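Local structure of uncharacterized protein (Klebsiella pneumoniae, 2A2L) at residues A[10-21]-A[37-48]; A[28-38]-A[49-60]. The protein is of unknown function but belongs to the HbpS-like family, named for haem-degrading proteins, and forms an assembly of eight chains. One frame throughout, in Å; residues are numbered along the deposited sequence.

Overall arrangement
Both contacts are built on the hairpin of strands 36-41 and 46-51 and on helix 14-30, which packs against it. Interaction 1 takes the turn end of the hairpin and lays the start of the helix on it; interaction 2 takes the open end, where the end of the helix leads into strand 36-41 and strand 46-51 runs on toward helix 59-72. Their centres lie about 17 Å apart. They share Phe-37 and Ser-38, and meet where Ala-21 O comes within 3.8 Å of Gln-50 NE2. Both also touch the third subunit, where Asp-41 of interaction 1 meets Arg-51 of that subunit and Arg-51 of interaction 2 meets its Asp-41.

Interaction 1. Residues A[10-21]-A[37-48]; sequences QTITLAAAQQMA and FSVVDRGGNTLL
Ala-17 and Phe-37 mark where helix 14-21 lies over the hairpin of strands 37-41 and 46-48, a helix packed on an antiparallel sheet. Val-39 CG2 bears on the Ala-17 methyl, 3.9 Å from Ala-17 CB. Val-39 CG1, the branch anti to the backbone N (chi1 -176°), lies between that same methyl and Ile-12 CG2, 4.0 Å from the latter. The Phe-37 ring slides under the next helical turn: CD2 and CE2 run beside Ala-21, CZ is 3.9 Å from Met-20 CB, Met-20 O lies over one face and Ala-17 O lies at the edge, in the ring plane. Leu-47 CD1 crosses to Ile-12, 3.7 Å from its CG2, and also touches the carbonyl oxygens of Ile-12 and Thr-13 where the strand gives way to the helix. At the hairpin turn the contact becomes polar, Arg-42 N donating to Thr-11 OG1 (3.0 Å, 166°). A water hydrogen-bonded to that hydroxyl also donates a weak bond to Asp-41 OD2.

Behind these contacts, a classic beta bulge lets Leu-47 and Leu-48 both face Val-39, whose O accepts from both their backbone N atoms, and both leucines reach segment 10-21. Thr-13 N-caps the helix, its OG1 accepting from Ala-16 N and also hydrogen-bonded to Asn-4 O of the second subunit. Helix 127-143 packs on Met-20, Phe-37 and Ile-12 as well. Asp-41 OD2 pairs with Arg-51 of the third subunit, while OD1 forms an Asx turn, gripped from opposite faces of its carboxylate by Gly-43 N and Asn-45 N, each 3.1 Å from Asp-41 OD1.

Interaction 2. Residues A[28-38]-A[49-60]; sequences ATEINVAVVFS and IQRMDEAFVSSC
Val-36 lies over the aliphatic stem of Arg-51 and over Ser-59 CB, at the open end of the antiparallel hairpin and the loop that follows it. Its CG2 makes both contacts, 3.6 Å from Arg-51 CG. CG1, turned anti to the backbone N (chi1 -163°), reaches Ile-49 CG2 at 4.0 Å. Val-36 pairs with Arg-51 and Ser-38 with Ile-49 as non-hydrogen-bonded pairs, all four side chains setting off on the face where helix 59-72 packs. Between them Phe-37 and Gln-50 form the hydrogen-bonded pair: Phe-37 N donates to Gln-50 O at 2.9 Å, and Gln-50 N to Phe-37 O at 2.8 Å.

Beyond the paired strands, Met-52 fills the corner between strand and helix end. Its chain lies alongside Val-35, both heading in one direction, and its bend at chi3 sets CE 3.6 Å from Val-35 CG2 and near the Ala-28 methyl. Met-52 N donates to Val-35 O, while Val-35 N makes a weak bond to Met-52 SD. A type I turn from Met-52 to Ala-55 then folds back over Ala-34, placing Ala-55 CB 3.3 Å from Ala-34 O.

Ahead of this corner a Schellman motif, with Asn-32 at C-prime, ends the helix (Val-33 N to Ala-28 O; Asn-32 N to Thr-29 O, weak). The Arg-51 guanidinium turns out to a salt bridge with Asp-41 of the third subunit, and Val-57 CG1 lies over the centre of one of its faces. On the face bearing Phe-37 and Gln-50, a water donates both to Val-35 O and, at 2.9 Å, to Gln-50 O.

Interaction 1. Residues A[10-21]-A[37-48]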
loop_
_atom_site.group_PDB
_atom_site.type_symbol
_atom_site.label_atom_id
_atom_site.label_comp_id
_atom_site.label_asym_id
_atom_site.label_seq_id
_atom_site.Cartn_x
_atom_site.Cartn_y
_atom_site.Cartn_z
ATOM N N GLN A 10 -20.173 -14.439 -21.792
ATOM C CA GLN A 10 -21.101 -14.680 -20.713
ATOM C C GLN A 10 -20.495 -14.386 -19.333
ATOM O O GLN A 10 -19.373 -14.775 -19.039
ATOM C CB GLN A 10 -21.582 -16.119 -20.790
ATOM C CG GLN A 10 -23.015 -16.287 -20.362
ATOM C CD GLN A 10 -24.006 -16.161 -21.498
ATOM O OE1 GLN A 10 -25.215 -16.018 -21.268
ATOM N NE2 GLN A 10 -23.505 -16.213 -22.736
ATOM N N THR A 11 -21.262 -13.672 -18.513
ATOM C CA THR A 11 -20.925 -13.403 -17.128
ATOM C C THR A 11 -21.946 -14.085 -16.191
ATOM O O THR A 11 -23.131 -14.174 -16.510
ATOM C CB THR A 11 -20.791 -11.859 -16.873
ATOM O OG1 THR A 11 -20.148 -11.606 -15.607
ATOM C CG2 THR A 11 -22.141 -11.139 -16.932
ATOM N N ILE A 12 -21.487 -14.593 -15.056
ATOM C CA ILE A 12 -22.412 -15.075 -14.024
ATOM C C ILE A 12 -23.132 -13.885 -13.353
ATOM O O ILE A 12 -22.656 -12.740 -13.406
ATOM C CB ILE A 12 -21.718 -16.058 -12.992
ATOM C CG1 ILE A 12 -22.756 -16.833 -12.160
ATOM C CG2 ILE A 12 -20.705 -15.341 -12.106
ATOM C CD1 ILE A 12 -22.239 -18.114 -11.471
ATOM N N THR A 13 -24.284 -14.167 -12.752
ATOM C CA THR A 13 -25.171 -13.155 -12.216
ATOM C C THR A 13 -25.229 -13.220 -10.688
ATOM O O THR A 13 -24.793 -14.195 -10.069
ATOM C CB THR A 13 -26.614 -13.337 -12.756
ATOM O OG1 THR A 13 -27.078 -14.661 -12.443
ATOM C CG2 THR A 13 -26.667 -13.093 -14.280
ATOM N N LEU A 14 -25.775 -12.173 -10.092
ATOM C CA LEU A 14 -26.103 -12.181 -8.693
ATOM C C LEU A 14 -27.139 -13.272 -8.371
ATOM O O LEU A 14 -26.997 -14.010 -7.399
ATOM C CB LEU A 14 -26.612 -10.798 -8.287
ATOM C CG LEU A 14 -27.132 -10.628 -6.865
ATOM C CD1 LEU A 14 -26.091 -11.093 -5.862
ATOM C CD2 LEU A 14 -27.494 -9.173 -6.640
ATOM N N ALA A 15 -28.174 -13.372 -9.189
ATOM C CA ALA A 15 -29.168 -14.424 -9.027
ATOM C C ALA A 15 -28.515 -15.765 -8.704
ATOM O O ALA A 15 -28.754 -16.330 -7.638
ATOM C CB ALA A 15 -30.012 -14.532 -10.287
ATOM N N ALA A 16 -27.679 -16.240 -9.630
ATOM C CA ALA A 16 -26.930 -17.500 -9.518
ATOM C C ALA A 16 -25.969 -17.546 -8.327
ATOM O O ALA A 16 -25.910 -18.546 -7.615
ATOM C CB ALA A 16 -26.163 -17.747 -10.801
ATOM N N ALA A 17 -25.227 -16.457 -8.123
ATOM C CA ALA A 17 -24.397 -16.255 -6.928
ATOM C C ALA A 17 -25.188 -16.489 -5.660
ATOM O O ALA A 17 -24.734 -17.200 -4.762
ATOM C CB ALA A 17 -23.791 -14.855 -6.918
ATOM N N GLN A 18 -26.369 -15.888 -5.585
ATOM C CA GLN A 18 -27.190 -15.950 -4.384
ATOM C C GLN A 18 -27.621 -17.371 -4.052
ATOM O O GLN A 18 -27.647 -17.760 -2.890
ATOM C CB GLN A 18 -28.416 -15.077 -4.551
ATOM C CG GLN A 18 -28.215 -13.680 -4.078
ATOM C CD GLN A 18 -29.298 -12.775 -4.594
ATOM O OE1 GLN A 18 -30.003 -13.114 -5.543
ATOM N NE2 GLN A 18 -29.440 -11.614 -3.980
ATOM N N GLN A 19 -27.939 -18.134 -5.089
ATOM C CA GLN A 19 -28.391 -19.500 -4.948
ATOM C C GLN A 19 -27.275 -20.429 -4.493
ATOM O O GLN A 19 -27.481 -21.223 -3.577
ATOM C CB GLN A 19 -29.006 -19.992 -6.259
ATOM C CG GLN A 19 -30.234 -19.205 -6.713
ATOM C CD GLN A 19 -31.353 -19.122 -5.655
ATOM O OE1 GLN A 19 -31.969 -20.132 -5.281
ATOM N NE2 GLN A 19 -31.620 -17.909 -5.179
ATOM N N MET A 20 -26.095 -20.324 -5.113
ATOM C CA MET A 20 -24.897 -21.070 -4.653
ATOM C C MET A 20 -24.413 -20.702 -3.251
ATOM O O MET A 20 -23.750 -21.498 -2.594
ATOM C CB MET A 20 -23.727 -20.931 -5.616
ATOM C CG MET A 20 -24.074 -20.944 -7.092
ATOM S SD MET A 20 -22.750 -20.155 -8.037
ATOM C CE MET A 20 -21.844 -21.570 -8.395
ATOM N N ALA A 21 -24.738 -19.503 -2.795
ATOM C CA ALA A 21 -24.501 -19.146 -1.409
ATOM C C ALA A 21 -25.295 -20.037 -0.459
ATOM O O ALA A 21 -24.806 -20.390 0.622
ATOM C CB ALA A 21 -24.810 -17.668 -1.168
ATOM N N PHE A 37 -17.994 -17.428 1.726
ATOM C CA PHE A 37 -18.222 -17.749 0.309
ATOM C C PHE A 37 -18.155 -16.481 -0.511
ATOM O O PHE A 37 -18.731 -15.448 -0.135
ATOM C CB PHE A 37 -19.598 -18.387 0.095
ATOM C CG PHE A 37 -19.889 -18.794 -1.349
ATOM C CD1 PHE A 37 -19.066 -19.725 -2.015
ATOM C CD2 PHE A 37 -21.010 -18.279 -2.022
ATOM C CE1 PHE A 37 -19.327 -20.126 -3.345
ATOM C CE2 PHE A 37 -21.308 -18.671 -3.359
ATOM C CZ PHE A 37 -20.466 -19.602 -4.023
ATOM N N SER A 38 -17.451 -16.557 -1.633
ATOM C CA SER A 38 -17.381 -15.422 -2.547
ATOM C C SER A 38 -17.644 -15.869 -3.953
ATOM O O SER A 38 -17.392 -17.020 -4.268
ATOM C CB SER A 38 -16.050 -14.719 -2.441
ATOM O OG SER A 38 -15.805 -14.397 -1.093
ATOM N N VAL A 39 -18.196 -14.960 -4.764
ATOM C CA VAL A 39 -18.371 -15.151 -6.203
ATOM C C VAL A 39 -17.989 -13.873 -6.901
ATOM O O VAL A 39 -18.447 -12.798 -6.531
ATOM C CB VAL A 39 -19.851 -15.460 -6.641
ATOM C CG1 VAL A 39 -19.908 -15.749 -8.169
ATOM C CG2 VAL A 39 -20.436 -16.632 -5.883
ATOM N N VAL A 40 -17.159 -13.994 -7.928
ATOM C CA VAL A 40 -16.831 -12.860 -8.786
ATOM C C VAL A 40 -17.488 -13.056 -10.143
ATOM O O VAL A 40 -17.673 -14.196 -10.597
ATOM C CB VAL A 40 -15.298 -12.674 -8.931
ATOM C CG1 VAL A 40 -14.686 -12.250 -7.571
ATOM C CG2 VAL A 40 -14.622 -13.964 -9.452
ATOM N N ASP A 41 -17.860 -11.954 -10.788
ATOM C CA ASP A 41 -18.316 -12.045 -12.177
ATOM C C ASP A 41 -17.165 -12.276 -13.182
ATOM O O ASP A 41 -15.999 -12.452 -12.782
ATOM C CB ASP A 41 -19.207 -10.857 -12.545
ATOM C CG ASP A 41 -18.442 -9.551 -12.729
ATOM O OD1 ASP A 41 -17.219 -9.580 -12.985
ATOM O OD2 ASP A 41 -19.097 -8.482 -12.678
ATOM N N ARG A 42 -17.506 -12.267 -14.472
ATOM C CA ARG A 42 -16.602 -12.654 -15.580
ATOM C C ARG A 42 -15.313 -11.809 -15.727
ATOM O O ARG A 42 -14.283 -12.280 -16.246
ATOM C CB ARG A 42 -17.411 -12.616 -16.878
ATOM C CG ARG A 42 -16.673 -12.914 -18.161
ATOM C CD ARG A 42 -16.196 -11.649 -18.860
ATOM N NE ARG A 42 -14.955 -11.910 -19.577
ATOM C CZ ARG A 42 -14.664 -13.076 -20.134
ATOM N NH1 ARG A 42 -15.523 -14.078 -20.078
ATOM N NH2 ARG A 42 -13.504 -13.244 -20.757
ATOM N N GLY A 43 -15.387 -10.557 -15.292
ATOM C CA GLY A 43 -14.198 -9.705 -15.231
ATOM C C GLY A 43 -13.398 -9.824 -13.942
ATOM O O GLY A 43 -12.418 -9.124 -13.758
ATOM N N GLY A 44 -13.808 -10.708 -13.051
ATOM C CA GLY A 44 -13.134 -10.837 -11.775
ATOM C C GLY A 44 -13.726 -9.959 -10.704
ATOM O O GLY A 44 -13.165 -9.835 -9.607
ATOM N N ASN A 45 -14.877 -9.360 -10.997
ATOM C CA ASN A 45 -15.451 -8.359 -10.116
ATOM C C ASN A 45 -16.440 -8.901 -9.105
ATOM O O ASN A 45 -17.326 -9.672 -9.450
ATOM C CB ASN A 45 -16.060 -7.223 -10.935
ATOM C CG ASN A 45 -15.012 -6.480 -11.725
ATOM O OD1 ASN A 45 -14.006 -6.018 -11.167
ATOM N ND2 ASN A 45 -15.217 -6.380 -13.031
ATOM N N THR A 46 -16.270 -8.462 -7.860
ATOM C CA THR A 46 -16.994 -8.957 -6.735
ATOM C C THR A 46 -18.483 -8.864 -7.027
ATOM O O THR A 46 -18.990 -7.784 -7.311
ATOM C CB THR A 46 -16.662 -8.123 -5.499
ATOM O OG1 THR A 46 -15.255 -7.903 -5.447
ATOM C CG2 THR A 46 -17.100 -8.812 -4.241
ATOM N N LEU A 47 -19.166 -10.003 -7.000
ATOM C CA LEU A 47 -20.627 -10.014 -6.996
ATOM C C LEU A 47 -21.073 -10.195 -5.562
ATOM O O LEU A 47 -21.819 -9.385 -5.045
ATOM C CB LEU A 47 -21.176 -11.170 -7.847
ATOM C CG LEU A 47 -21.122 -11.076 -9.367
ATOM C CD1 LEU A 47 -21.562 -12.404 -10.006
ATOM C CD2 LEU A 47 -21.991 -9.939 -9.848
ATOM N N LEU A 48 -20.601 -11.258 -4.919
ATOM C CA LEU A 48 -21.035 -11.599 -3.571
ATOM C C LEU A 48 -19.852 -11.962 -2.673
ATOM O O LEU A 48 -18.928 -12.647 -3.111
ATOM C CB LEU A 48 -22.009 -12.766 -3.615
ATOM C CG LEU A 48 -22.814 -13.043 -2.346
ATOM C CD1 LEU A 48 -24.247 -13.316 -2.747
ATOM C CD2 LEU A 48 -22.245 -14.242 -1.608
HETATM O O HOH W 1 -20.159 -8.569 -15.377
#

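Interaction 2. Residues A[28-38]-A[49-60]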
loop_
_atom_site.group_PDB
_atom_site.type_symbol
_atom_site.label_atom_id
_atom_site.label_comp_id
_atom_site.label_asym_id
_atom_site.label_seq_id
_atom_site.Cartn_x
_atom_site.Cartn_y
_atom_site.Cartn_z
ATOM N N ALA A 28 -22.064 -26.630 4.337
ATOM C CA ALA A 28 -21.068 -26.314 5.336
ATOM C C ALA A 28 -21.645 -26.657 6.706
ATOM O O ALA A 28 -20.942 -27.166 7.575
ATOM C CB ALA A 28 -20.689 -24.869 5.264
ATOM N N THR A 29 -22.943 -26.405 6.871
ATOM C CA THR A 29 -23.602 -26.625 8.147
ATOM C C THR A 29 -23.618 -28.073 8.638
ATOM O O THR A 29 -23.356 -28.335 9.821
ATOM C CB THR A 29 -24.966 -25.951 8.184
ATOM O OG1 THR A 29 -24.842 -24.730 8.930
ATOM C CG2 THR A 29 -26.064 -26.858 8.809
ATOM N N GLU A 30 -23.857 -29.002 7.719
ATOM C CA GLU A 30 -23.922 -30.434 8.032
ATOM C C GLU A 30 -22.562 -31.160 8.091
ATOM O O GLU A 30 -22.452 -32.257 8.679
ATOM C CB GLU A 30 -24.852 -31.145 7.041
ATOM C CG GLU A 30 -24.618 -30.765 5.596
ATOM C CD GLU A 30 -25.330 -31.690 4.617
ATOM O OE1 GLU A 30 -24.660 -32.591 4.041
ATOM O OE2 GLU A 30 -26.559 -31.504 4.419
ATOM N N ILE A 31 -21.535 -30.575 7.478
ATOM C CA ILE A 31 -20.163 -30.996 7.778
ATOM C C ILE A 31 -19.511 -30.142 8.875
ATOM O O ILE A 31 -18.280 -30.170 9.055
ATOM C CB ILE A 31 -19.259 -31.099 6.522
ATOM C CG1 ILE A 31 -19.323 -29.826 5.679
ATOM C CG2 ILE A 31 -19.605 -32.324 5.726
ATOM C CD1 ILE A 31 -18.007 -29.473 4.993
ATOM N N ASN A 32 -20.369 -29.391 9.581
ATOM C CA ASN A 32 -20.068 -28.739 10.854
ATOM C C ASN A 32 -18.953 -27.732 10.752
ATOM O O ASN A 32 -18.023 -27.752 11.560
ATOM C CB ASN A 32 -19.730 -29.756 11.939
ATOM C CG ASN A 32 -20.960 -30.280 12.649
ATOM O OD1 ASN A 32 -21.057 -31.479 12.916
ATOM N ND2 ASN A 32 -21.900 -29.388 12.975
ATOM N N VAL A 33 -19.045 -26.857 9.752
ATOM C CA VAL A 33 -18.014 -25.863 9.519
ATOM C C VAL A 33 -18.621 -24.497 9.142
ATOM O O VAL A 33 -19.659 -24.427 8.506
ATOM C CB VAL A 33 -16.902 -26.401 8.521
ATOM C CG1 VAL A 33 -17.365 -26.386 7.063
ATOM C CG2 VAL A 33 -15.582 -25.624 8.676
ATOM N N ALA A 34 -17.968 -23.415 9.549
ATOM C CA ALA A 34 -18.375 -22.064 9.177
ATOM C C ALA A 34 -17.394 -21.441 8.189
ATOM O O ALA A 34 -16.209 -21.280 8.488
ATOM C CB ALA A 34 -18.482 -21.205 10.398
ATOM N N VAL A 35 -17.894 -21.081 7.011
ATOM C CA VAL A 35 -17.032 -20.540 5.965
ATOM C C VAL A 35 -17.433 -19.160 5.454
ATOM O O VAL A 35 -18.586 -18.766 5.569
ATOM C CB VAL A 35 -16.870 -21.521 4.791
ATOM C CG1 VAL A 35 -16.297 -22.855 5.275
ATOM C CG2 VAL A 35 -18.167 -21.707 4.056
ATOM N N VAL A 36 -16.472 -18.438 4.868
ATOM C CA VAL A 36 -16.783 -17.397 3.871
ATOM C C VAL A 36 -16.981 -17.940 2.437
ATOM O O VAL A 36 -16.231 -18.797 1.991
ATOM C CB VAL A 36 -15.748 -16.276 3.913
ATOM C CG1 VAL A 36 -16.251 -14.996 3.202
ATOM C CG2 VAL A 36 -15.403 -15.978 5.364
ATOM N N PHE A 37 -17.994 -17.428 1.726
ATOM C CA PHE A 37 -18.222 -17.749 0.309
ATOM C C PHE A 37 -18.155 -16.481 -0.511
ATOM O O PHE A 37 -18.731 -15.448 -0.135
ATOM C CB PHE A 37 -19.598 -18.387 0.095
ATOM C CG PHE A 37 -19.889 -18.794 -1.349
ATOM C CD1 PHE A 37 -19.066 -19.725 -2.015
ATOM C CD2 PHE A 37 -21.010 -18.279 -2.022
ATOM C CE1 PHE A 37 -19.327 -20.126 -3.345
ATOM C CE2 PHE A 37 -21.308 -18.671 -3.359
ATOM C CZ PHE A 37 -20.466 -19.602 -4.023
ATOM N N SER A 38 -17.451 -16.557 -1.633
ATOM C CA SER A 38 -17.381 -15.422 -2.547
ATOM C C SER A 38 -17.644 -15.869 -3.953
ATOM O O SER A 38 -17.392 -17.020 -4.268
ATOM C CB SER A 38 -16.050 -14.719 -2.441
ATOM O OG SER A 38 -15.805 -14.397 -1.093
ATOM N N ILE A 49 -19.905 -11.497 -1.421
ATOM C CA ILE A 49 -19.128 -12.078 -0.309
ATOM C C ILE A 49 -20.024 -12.331 0.895
ATOM O O ILE A 49 -20.685 -11.419 1.353
ATOM C CB ILE A 49 -18.012 -11.136 0.150
ATOM C CG1 ILE A 49 -16.991 -10.935 -0.955
ATOM C CG2 ILE A 49 -17.370 -11.626 1.459
ATOM C CD1 ILE A 49 -15.971 -9.823 -0.645
ATOM N N GLN A 50 -20.021 -13.552 1.418
ATOM C CA GLN A 50 -20.893 -13.925 2.523
ATOM C C GLN A 50 -20.199 -14.728 3.620
ATOM O O GLN A 50 -19.705 -15.832 3.372
ATOM C CB GLN A 50 -22.063 -14.738 1.991
ATOM C CG GLN A 50 -22.996 -15.201 3.058
ATOM C CD GLN A 50 -24.228 -15.832 2.502
ATOM O OE1 GLN A 50 -25.110 -15.132 2.010
ATOM N NE2 GLN A 50 -24.304 -17.165 2.567
ATOM N N ARG A 51 -20.179 -14.166 4.827
ATOM C CA ARG A 51 -19.445 -14.749 5.945
ATOM C C ARG A 51 -20.362 -15.312 7.044
ATOM O O ARG A 51 -21.123 -14.582 7.680
ATOM C CB ARG A 51 -18.410 -13.779 6.530
ATOM C CG ARG A 51 -17.654 -14.385 7.717
ATOM C CD ARG A 51 -16.505 -13.527 8.235
ATOM N NE ARG A 51 -16.952 -12.498 9.187
ATOM C CZ ARG A 51 -17.253 -12.717 10.467
ATOM N NH1 ARG A 51 -17.171 -13.937 10.991
ATOM N NH2 ARG A 51 -17.638 -11.706 11.236
ATOM N N MET A 52 -20.288 -16.621 7.236
ATOM C CA MET A 52 -20.886 -17.242 8.398
ATOM C C MET A 52 -20.324 -16.683 9.711
ATOM O O MET A 52 -19.135 -16.338 9.817
ATOM C CB MET A 52 -20.735 -18.763 8.335
ATOM C CG MET A 52 -21.674 -19.412 7.321
ATOM S SD MET A 52 -21.238 -21.080 6.892
ATOM C CE MET A 52 -21.478 -21.075 5.174
ATOM N N ASP A 53 -21.195 -16.594 10.712
ATOM C CA ASP A 53 -20.935 -15.762 11.870
ATOM C C ASP A 53 -19.817 -16.325 12.747
ATOM O O ASP A 53 -19.210 -15.584 13.520
ATOM C CB ASP A 53 -22.219 -15.619 12.675
ATOM C CG ASP A 53 -23.339 -14.956 11.876
ATOM O OD1 ASP A 53 -23.237 -13.735 11.634
ATOM O OD2 ASP A 53 -24.309 -15.655 11.499
ATOM N N GLU A 54 -19.572 -17.630 12.616
ATOM C CA GLU A 54 -18.526 -18.363 13.332
ATOM C C GLU A 54 -17.243 -18.528 12.493
ATOM O O GLU A 54 -16.267 -19.103 12.980
ATOM C CB GLU A 54 -19.018 -19.790 13.654
ATOM C CG GLU A 54 -20.150 -19.933 14.699
ATOM C CD GLU A 54 -19.898 -19.134 15.957
ATOM O OE1 GLU A 54 -18.968 -19.495 16.713
ATOM O OE2 GLU A 54 -20.632 -18.144 16.187
ATOM N N ALA A 55 -17.252 -18.059 11.238
ATOM C CA ALA A 55 -16.073 -18.156 10.368
ATOM C C ALA A 55 -14.944 -17.166 10.726
ATOM O O ALA A 55 -15.183 -16.132 11.376
ATOM C CB ALA A 55 -16.476 -18.017 8.910
ATOM N N PHE A 56 -13.720 -17.506 10.307
ATOM C CA PHE A 56 -12.535 -16.695 10.586
ATOM C C PHE A 56 -12.686 -15.405 9.800
ATOM O O PHE A 56 -12.955 -15.453 8.593
ATOM C CB PHE A 56 -11.228 -17.409 10.143
ATOM C CG PHE A 56 -10.948 -18.724 10.851
ATOM C CD1 PHE A 56 -11.354 -18.945 12.181
ATOM C CD2 PHE A 56 -10.276 -19.738 10.187
ATOM C CE1 PHE A 56 -11.089 -20.157 12.827
ATOM C CE2 PHE A 56 -10.019 -20.969 10.814
ATOM C CZ PHE A 56 -10.433 -21.180 12.138
ATOM N N VAL A 57 -12.528 -14.264 10.473
ATOM C CA VAL A 57 -12.544 -12.964 9.785
ATOM C C VAL A 57 -11.390 -12.848 8.782
ATOM O O VAL A 57 -11.533 -12.202 7.727
ATOM C CB VAL A 57 -12.636 -11.711 10.767
ATOM C CG1 VAL A 57 -13.946 -11.726 11.566
ATOM C CG2 VAL A 57 -11.454 -11.637 11.718
ATOM N N SER A 58 -10.281 -13.529 9.078
ATOM C CA SER A 58 -9.182 -13.700 8.128
ATOM C C SER A 58 -9.606 -14.284 6.796
ATOM O O SER A 58 -8.923 -14.102 5.800
ATOM C CB SER A 58 -8.098 -14.594 8.727
ATOM O OG SER A 58 -8.557 -15.197 9.918
ATOM N N SER A 59 -10.730 -14.986 6.777
ATOM C CA SER A 59 -11.137 -15.714 5.584
ATOM C C SER A 59 -11.905 -14.929 4.503
ATOM O O SER A 59 -12.193 -15.487 3.467
ATOM C CB SER A 59 -11.871 -17.010 5.959
ATOM O OG SER A 59 -11.052 -17.887 6.725
ATOM N N CYS A 60 -12.246 -13.664 4.738
ATOM C CA CYS A 60 -12.949 -12.863 3.717
ATOM C C CYS A 60 -12.099 -12.452 2.524
ATOM O O CYS A 60 -12.554 -12.588 1.395
ATOM C CB CYS A 60 -13.624 -11.604 4.272
ATOM S SG CYS A 60 -14.171 -11.672 5.964
HETATM O O HOH W 2 -14.030 -20.915 9.871
HETATM O O HOH W 3 -20.796 -18.522 3.273
#